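Local coordinates for protein endoglucanase (Mytilus edulis, PDB 1WC2) that hydrolyses internal beta-1,4-glucosidic linkages of cellulose and soluble carboxymethylcellulose, and also has expansin activity, at residues A[85-97]-A[138-150]. Numbering follows the deposited sequence.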
ATOM      1  N   GLN A  85      -2.673  12.936 -11.679  1.00  7.24           N
ATOM      2  CA  GLN A  85      -2.218  11.606 -11.271  0.65  7.30           C
ATOM      3  C   GLN A  85      -3.271  10.901 -10.399  1.00  7.57           C
ATOM      4  O   GLN A  85      -2.929  10.069  -9.553  1.00  8.67           O
ATOM      5  CB  GLN A  85      -0.905  11.710 -10.479  0.65  7.79           C
ATOM      6  CG  GLN A  85       0.292  12.178 -11.286  0.65  9.69           C
ATOM      7  CD  GLN A  85       0.997  11.101 -12.081  0.65 11.92           C
ATOM      8  OE1 GLN A  85       0.486  10.006 -12.281  0.65 11.89           O
ATOM      9  NE2 GLN A  85       2.221  11.404 -12.497  0.65 14.37           N
ATOM     10  N   GLY A  86      -4.537  11.241 -10.596  1.00  7.96           N
ATOM     11  CA  GLY A  86      -5.640  10.697  -9.821  1.00  8.28           C
ATOM     12  C   GLY A  86      -6.889  11.503 -10.119  1.00  8.87           C
ATOM     13  O   GLY A  86      -6.909  12.307 -11.054  1.00 10.11           O
ATOM     14  N   GLY A  87      -7.935  11.293  -9.331  1.00  9.21           N
ATOM     15  CA  GLY A  87      -9.183  12.013  -9.527  1.00 10.35           C
ATOM     16  C   GLY A  87     -10.042  12.071  -8.286  1.00 11.01           C
ATOM     17  O   GLY A  87      -9.688  11.498  -7.247  1.00 10.81           O
ATOM     18  N   PRO A  88     -11.168  12.786  -8.395  1.00 12.30           N
ATOM     19  CA  PRO A  88     -12.055  13.029  -7.247  1.00 12.56           C
ATOM     20  C   PRO A  88     -12.634  11.764  -6.612  1.00 12.19           C
ATOM     21  O   PRO A  88     -12.893  10.776  -7.300  1.00 11.69           O
ATOM     22  CB  PRO A  88     -13.180  13.906  -7.836  1.00 13.58           C
ATOM     23  CG  PRO A  88     -12.744  14.371  -9.136  1.00 14.39           C
ATOM     24  CD  PRO A  88     -11.643  13.481  -9.607  1.00 12.94           C
ATOM     25  N   VAL A  89     -12.833  11.823  -5.296  1.00 12.14           N
ATOM     26  CA  VAL A  89     -13.455  10.754  -4.524  1.00 12.13           C
ATOM     27  C   VAL A  89     -14.148  11.335  -3.283  1.00 11.72           C
ATOM     28  O   VAL A  89     -13.736  12.371  -2.771  1.00 11.98           O
ATOM     29  CB  VAL A  89     -12.390   9.709  -4.105  1.00 12.27           C
ATOM     30  CG1 VAL A  89     -11.386  10.312  -3.132  1.00 12.97           C
ATOM     31  CG2 VAL A  89     -13.031   8.462  -3.522  1.00 13.29           C
ATOM     32  N   ARG A  90     -15.188  10.666  -2.794  1.00 11.92           N
ATOM     33  CA  ARG A  90     -15.816  11.064  -1.534  1.00 12.58           C
ATOM     34  C   ARG A  90     -14.802  10.977  -0.390  1.00 11.89           C
ATOM     35  O   ARG A  90     -14.030  10.030  -0.340  1.00 11.35           O
ATOM     36  CB  ARG A  90     -17.024  10.181  -1.218  1.00 13.92           C
ATOM     37  CG  ARG A  90     -17.802  10.665  -0.005  1.00 18.16           C
ATOM     38  CD  ARG A  90     -19.292  10.466  -0.099  1.00 22.26           C
ATOM     39  NE  ARG A  90     -19.593   9.045  -0.015  1.00 24.57           N
ATOM     40  CZ  ARG A  90     -20.039   8.287  -1.011  1.00 26.38           C
ATOM     41  NH1 ARG A  90     -20.279   8.789  -2.224  1.00 27.29           N
ATOM     42  NH2 ARG A  90     -20.257   7.000  -0.782  1.00 26.92           N
ATOM     43  N   GLU A  91     -14.808  11.965   0.506  1.00 11.03           N
ATOM     44  CA  GLU A  91     -13.964  11.949   1.702  1.00 10.53           C
ATOM     45  C   GLU A  91     -14.527  10.952   2.698  1.00 10.23           C
ATOM     46  O   GLU A  91     -15.749  10.824   2.834  1.00 11.68           O
ATOM     47  CB  GLU A  91     -13.889  13.338   2.359  1.00 10.55           C
ATOM     48  CG  GLU A  91     -13.091  13.349   3.660  1.00 10.91           C
ATOM     49  CD  GLU A  91     -12.745  14.718   4.209  1.00 11.79           C
ATOM     50  OE1 GLU A  91     -13.266  15.737   3.713  1.00 12.06           O
ATOM     51  OE2 GLU A  91     -11.923  14.753   5.161  1.00 12.75           O
ATOM     52  N   GLY A  92     -13.641  10.253   3.398  1.00  9.71           N
ATOM     53  CA  GLY A  92     -14.019   9.400   4.508  1.00 10.15           C
ATOM     54  C   GLY A  92     -14.281   7.952   4.164  1.00 10.48           C
ATOM     55  O   GLY A  92     -14.687   7.186   5.045  1.00 12.20           O
ATOM     56  N   LEU A  93     -14.060   7.563   2.912  1.00 10.30           N
ATOM     57  CA  LEU A  93     -14.120   6.161   2.524  1.00 10.45           C
ATOM     58  C   LEU A  93     -12.875   5.463   3.054  1.00  9.56           C
ATOM     59  O   LEU A  93     -11.797   6.062   3.115  1.00  9.57           O
ATOM     60  CB  LEU A  93     -14.172   6.010   1.012  1.00 10.76           C
ATOM     61  CG  LEU A  93     -15.361   6.667   0.301  1.00 12.59           C
ATOM     62  CD1 LEU A  93     -15.216   6.491  -1.193  1.00 13.61           C
ATOM     63  CD2 LEU A  93     -16.669   6.078   0.773  1.00 13.64           C
ATOM     64  N   SER A  94     -13.006   4.193   3.416  1.00  9.68           N
ATOM     65  CA  SER A  94     -11.866   3.479   3.974  1.00  9.56           C
ATOM     66  C   SER A  94     -11.871   1.977   3.726  0.50  9.19           C
ATOM     67  O   SER A  94     -12.906   1.311   3.882  0.50  9.90           O
ATOM     68  CB  SER A  94     -11.759   3.721   5.481  0.50  9.97           C
ATOM     69  OG  SER A  94     -12.781   3.039   6.184  0.50 11.02           O
ATOM     70  N   LYS A  95     -10.688   1.459   3.400  1.00  8.41           N
ATOM     71  CA  LYS A  95     -10.450   0.028   3.266  1.00  7.97           C
ATOM     72  C   LYS A  95      -9.052  -0.265   3.822  1.00  7.43           C
ATOM     73  O   LYS A  95      -8.211   0.641   3.920  1.00  7.33           O
ATOM     74  CB  LYS A  95     -10.515  -0.430   1.798  1.00  8.73           C
ATOM     75  CG  LYS A  95     -11.903  -0.409   1.150  1.00  9.37           C
ATOM     76  CD  LYS A  95     -12.882  -1.364   1.810  1.00 10.06           C
ATOM     77  CE  LYS A  95     -14.208  -1.436   1.053  1.00 10.83           C
ATOM     78  NZ  LYS A  95     -15.234  -2.223   1.784  1.00 11.84           N
ATOM     79  N   THR A  96      -8.809  -1.530   4.144  1.00  7.32           N
ATOM     80  CA  THR A  96      -7.542  -1.980   4.706  1.00  6.87           C
ATOM     81  C   THR A  96      -6.797  -2.888   3.716  1.00  6.72           C
ATOM     82  O   THR A  96      -7.391  -3.807   3.122  1.00  7.57           O
ATOM     83  CB  THR A  96      -7.805  -2.703   6.035  1.00  7.27           C
ATOM     84  OG1 THR A  96      -8.285  -1.769   7.010  1.00  8.22           O
ATOM     85  CG2 THR A  96      -6.530  -3.300   6.633  1.00  7.40           C
ATOM     86  N   PHE A  97      -5.498  -2.636   3.570  1.00  6.58           N
ATOM     87  CA  PHE A  97      -4.633  -3.318   2.618  1.00  6.56           C
ATOM     88  C   PHE A  97      -3.508  -4.025   3.358  1.00  6.70           C
ATOM     89  O   PHE A  97      -2.855  -3.439   4.218  1.00  7.72           O
ATOM     90  CB  PHE A  97      -4.049  -2.308   1.614  1.00  6.75           C
ATOM     91  CG  PHE A  97      -5.097  -1.603   0.796  1.00  6.73           C
ATOM     92  CD1 PHE A  97      -5.802  -0.532   1.328  1.00  7.90           C
ATOM     93  CD2 PHE A  97      -5.397  -2.018  -0.494  1.00  7.86           C
ATOM     94  CE1 PHE A  97      -6.800   0.101   0.602  1.00  8.61           C
ATOM     95  CE2 PHE A  97      -6.393  -1.375  -1.232  1.00  8.66           C
ATOM     96  CZ  PHE A  97      -7.094  -0.317  -0.680  1.00  9.29           C
ATOM     97  N   SER A 138      -9.869  -4.553 -10.693  1.00  9.21           N
ATOM     98  CA  SER A 138     -10.652  -3.347 -10.451  1.00  9.46           C
ATOM     99  C   SER A 138     -11.228  -3.292  -9.030  1.00  8.61           C
ATOM    100  O   SER A 138     -12.220  -2.605  -8.779  1.00  9.67           O
ATOM    101  CB  SER A 138     -11.753  -3.170 -11.522  1.00  9.58           C
ATOM    102  OG  SER A 138     -11.188  -3.048 -12.821  1.00 11.05           O
ATOM    103  N   GLN A 139     -10.565  -3.960  -8.089  1.00  8.57           N
ATOM    104  CA  GLN A 139     -11.034  -3.914  -6.704  1.00  8.62           C
ATOM    105  C   GLN A 139     -10.971  -2.499  -6.105  1.00  8.42           C
ATOM    106  O   GLN A 139     -11.769  -2.147  -5.222  1.00  8.65           O
ATOM    107  CB  GLN A 139     -10.293  -4.915  -5.817  1.00  8.51           C
ATOM    108  CG  GLN A 139      -8.750  -4.820  -5.796  1.00  8.71           C
ATOM    109  CD  GLN A 139      -8.088  -5.777  -6.792  1.00  8.61           C
ATOM    110  OE1 GLN A 139      -8.292  -5.668  -8.006  1.00  8.84           O
ATOM    111  NE2 GLN A 139      -7.313  -6.720  -6.282  1.00  8.03           N
ATOM    112  N   VAL A 140     -10.015  -1.694  -6.568  1.00  8.00           N
ATOM    113  CA  VAL A 140      -9.869  -0.323  -6.078  1.00  8.18           C
ATOM    114  C   VAL A 140     -10.648   0.672  -6.949  1.00  8.36           C
ATOM    115  O   VAL A 140     -11.446   1.437  -6.433  1.00  8.87           O
ATOM    116  CB  VAL A 140      -8.380   0.082  -5.907  1.00  8.43           C
ATOM    117  CG1 VAL A 140      -8.257   1.504  -5.361  1.00  8.33           C
ATOM    118  CG2 VAL A 140      -7.670  -0.905  -4.973  1.00  8.95           C
ATOM    119  N   THR A 141     -10.457   0.658  -8.274  1.00  8.75           N
ATOM    120  CA  THR A 141     -11.200   1.591  -9.136  1.00  9.65           C
ATOM    121  C   THR A 141     -12.708   1.307  -9.158  1.00  9.35           C
ATOM    122  O   THR A 141     -13.483   2.217  -9.413  1.00 10.52           O
ATOM    123  CB  THR A 141     -10.676   1.620 -10.565  1.00 10.28           C
ATOM    124  OG1 THR A 141     -10.440   0.283 -11.027  1.00 10.41           O
ATOM    125  CG2 THR A 141      -9.330   2.357 -10.652  1.00 11.22           C
ATOM    126  N   GLY A 142     -13.129   0.077  -8.849  1.00  9.33           N
ATOM    127  CA  GLY A 142     -14.543  -0.248  -8.743  1.00  9.64           C
ATOM    128  C   GLY A 142     -15.252   0.543  -7.651  1.00  9.58           C
ATOM    129  O   GLY A 142     -16.471   0.749  -7.724  1.00  9.65           O
ATOM    130  N   MET A 143     -14.488   0.974  -6.630  1.00  9.59           N
ATOM    131  CA  MET A 143     -14.995   1.837  -5.559  1.00  9.86           C
ATOM    132  C   MET A 143     -14.913   3.327  -5.890  1.00 10.12           C
ATOM    133  O   MET A 143     -15.202   4.165  -5.045  1.00 10.65           O
ATOM    134  CB  MET A 143     -14.174   1.651  -4.282  1.00 10.22           C
ATOM    135  CG  MET A 143     -14.097   0.261  -3.762  1.00 10.77           C
ATOM    136  SD  MET A 143     -13.322   0.176  -2.121  1.00 11.61           S
ATOM    137  CE  MET A 143     -11.593   0.550  -2.476  1.00 12.18           C
ATOM    138  N   GLY A 144     -14.490   3.671  -7.101  1.00 10.21           N
ATOM    139  CA  GLY A 144     -14.298   5.067  -7.450  1.00 10.32           C
ATOM    140  C   GLY A 144     -12.998   5.656  -6.918  1.00 10.22           C
ATOM    141  O   GLY A 144     -12.830   6.869  -6.925  1.00 10.83           O
ATOM    142  N   TRP A 145     -12.088   4.805  -6.451  1.00  9.38           N
ATOM    143  CA  TRP A 145     -10.778   5.273  -5.976  1.00  9.12           C
ATOM    144  C   TRP A 145      -9.765   5.321  -7.142  1.00  9.03           C
ATOM    145  O   TRP A 145      -9.226   4.281  -7.565  1.00 10.11           O
ATOM    146  CB  TRP A 145     -10.216   4.341  -4.906  1.00  9.11           C
ATOM    147  CG  TRP A 145     -10.867   4.317  -3.538  1.00  8.94           C
ATOM    148  CD1 TRP A 145     -12.190   4.513  -3.216  1.00  8.90           C
ATOM    149  CD2 TRP A 145     -10.207   3.965  -2.315  1.00  9.05           C
ATOM    150  NE1 TRP A 145     -12.367   4.348  -1.860  1.00  9.30           N
ATOM    151  CE2 TRP A 145     -11.167   4.004  -1.284  1.00  9.40           C
ATOM    152  CE3 TRP A 145      -8.878   3.637  -1.982  1.00  9.40           C
ATOM    153  CZ2 TRP A 145     -10.846   3.722   0.051  1.00  9.61           C
ATOM    154  CZ3 TRP A 145      -8.559   3.358  -0.663  1.00 10.14           C
ATOM    155  CH2 TRP A 145      -9.538   3.408   0.338  1.00 10.26           C
ATOM    156  N   ASN A 146      -9.523   6.526  -7.651  1.00  8.99           N
ATOM    157  CA  ASN A 146      -8.503   6.790  -8.676  1.00  8.59           C
ATOM    158  C   ASN A 146      -7.316   7.478  -7.992  1.00  7.69           C
ATOM    159  O   ASN A 146      -7.266   8.700  -7.903  1.00  7.69           O
ATOM    160  CB  ASN A 146      -9.101   7.662  -9.799  1.00  9.59           C
ATOM    161  CG  ASN A 146      -8.093   8.061 -10.891  1.00 10.94           C
ATOM    162  OD1 ASN A 146      -8.407   8.904 -11.760  1.00 14.82           O
ATOM    163  ND2 ASN A 146      -6.920   7.471 -10.877  1.00 10.86           N
ATOM    164  N   ASN A 147      -6.392   6.673  -7.479  1.00  7.23           N
ATOM    165  CA  ASN A 147      -5.212   7.167  -6.767  1.00  7.22           C
ATOM    166  C   ASN A 147      -5.528   8.232  -5.710  1.00  7.20           C
ATOM    167  O   ASN A 147      -4.933   9.324  -5.693  1.00  7.84           O
ATOM    168  CB  ASN A 147      -4.176   7.683  -7.767  1.00  7.24           C
ATOM    169  CG  ASN A 147      -3.791   6.632  -8.783  1.00  7.76           C
ATOM    170  OD1 ASN A 147      -4.111   5.454  -8.611  1.00  9.30           O
ATOM    171  ND2 ASN A 147      -3.083   7.042  -9.824  1.00  9.80           N
ATOM    172  N   PRO A 148      -6.449   7.933  -4.794  1.00  7.34           N
ATOM    173  CA  PRO A 148      -6.816   8.940  -3.798  1.00  7.58           C
ATOM    174  C   PRO A 148      -5.652   9.301  -2.874  1.00  7.03           C
ATOM    175  O   PRO A 148      -4.810   8.465  -2.565  1.00  7.35           O
ATOM    176  CB  PRO A 148      -7.911   8.235  -2.985  1.00  8.33           C
ATOM    177  CG  PRO A 148      -7.600   6.794  -3.122  1.00  9.24           C
ATOM    178  CD  PRO A 148      -7.143   6.653  -4.539  1.00  7.68           C
ATOM    179  N   GLU A 149      -5.642  10.551  -2.430  1.00  6.69           N
ATOM    180  CA  GLU A 149      -4.853  10.971  -1.267  1.00  6.30           C
ATOM    181  C   GLU A 149      -5.504  10.385  -0.003  1.00  5.96           C
ATOM    182  O   GLU A 149      -6.733  10.416   0.122  1.00  6.83           O
ATOM    183  CB  GLU A 149      -4.834  12.499  -1.196  1.00  6.85           C
ATOM    184  CG  GLU A 149      -3.996  13.112  -0.089  1.00  6.65           C
ATOM    185  CD  GLU A 149      -4.142  14.623  -0.051  1.00  7.23           C
ATOM    186  OE1 GLU A 149      -5.305  15.097   0.057  1.00  7.30           O
ATOM    187  OE2 GLU A 149      -3.099  15.329  -0.130  1.00  7.10           O
ATOM    188  N   THR A 150      -4.708   9.886   0.944  1.00  6.23           N
ATOM    189  CA  THR A 150      -5.252   9.219   2.126  1.00  6.48           C
ATOM    190  C   THR A 150      -4.538   9.629   3.403  1.00  6.05           C
ATOM    191  O   THR A 150      -3.428  10.163   3.356  1.00  6.44           O
ATOM    192  CB  THR A 150      -5.137   7.676   2.003  1.00  6.47           C
ATOM    193  OG1 THR A 150      -3.758   7.264   2.044  1.00  7.04           O
ATOM    194  CG2 THR A 150      -5.761   7.150   0.696  1.00  7.13           C
TER
HETATM  195  O   HOH W   1      -3.057  10.910  -6.705  1.00  7.89           O
HETATM  196  O   HOH W   2     -10.470   8.915  -6.607  1.00 19.16           O
HETATM  197  O   HOH W   3     -14.794   8.618  -6.946  1.00 14.59           O
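With CG of Trp145 anti to its own carbonyl carbon (chi1 -71°) and a small second torsion, the indole reaches Leu93, Lys95 and Phe97 of 85-97, the last turned by a similar first torsion (-61°). The Trp145 and Phe97 side chains run alongside each other in opposing senses, Phe97 CE1 3.9 Å from Trp145 CZ3, which lies near the plane of the phenyl ring at its edge. Val140 CG2 meets the same ring at its edge, 4.0 Å from Phe97 CE2. At the pyrrole end of the indole, Leu93 CD1 comes within 3.6 Å of Trp145 NE1, and Val89 CG2 approaches Trp145 CD1 obliquely; the other valine methyl, CG1, rests against the ring of Pro148. Within 138-150, Met143 bends at its third torsion and lays CE over the centre of one indole face. Its sulfur also takes the aliphatic part of Lys95, with CG 3.6 Å from SD, and the lysine chain then turns away to a salt bridge with Asp164. The fold is the double-psi beta-barrel of GH45 enzymes: the loop leading into strand 94-100 wraps round the one leading into strand 148-155, and the indole lies between them. Nearer Gln85 the contact becomes polar. Asn147 ND2 donates to Gln85 O at 3.0 Å, from well above the carbonyl plane yet with the acceptor in its own amide plane, while OD1 accepts from Asn21 N, so both ends of the amide are held. Gly87 N bonds to Asn146 O (3.0 Å). One water bridges Pro88 O and Gly144 O; another accepts from Asn146 N and lies within bonding distance of Gly87 O and Gly144 O. The Asn147 side chain lies about 8 Å from that of Asp132, the probable proton donor.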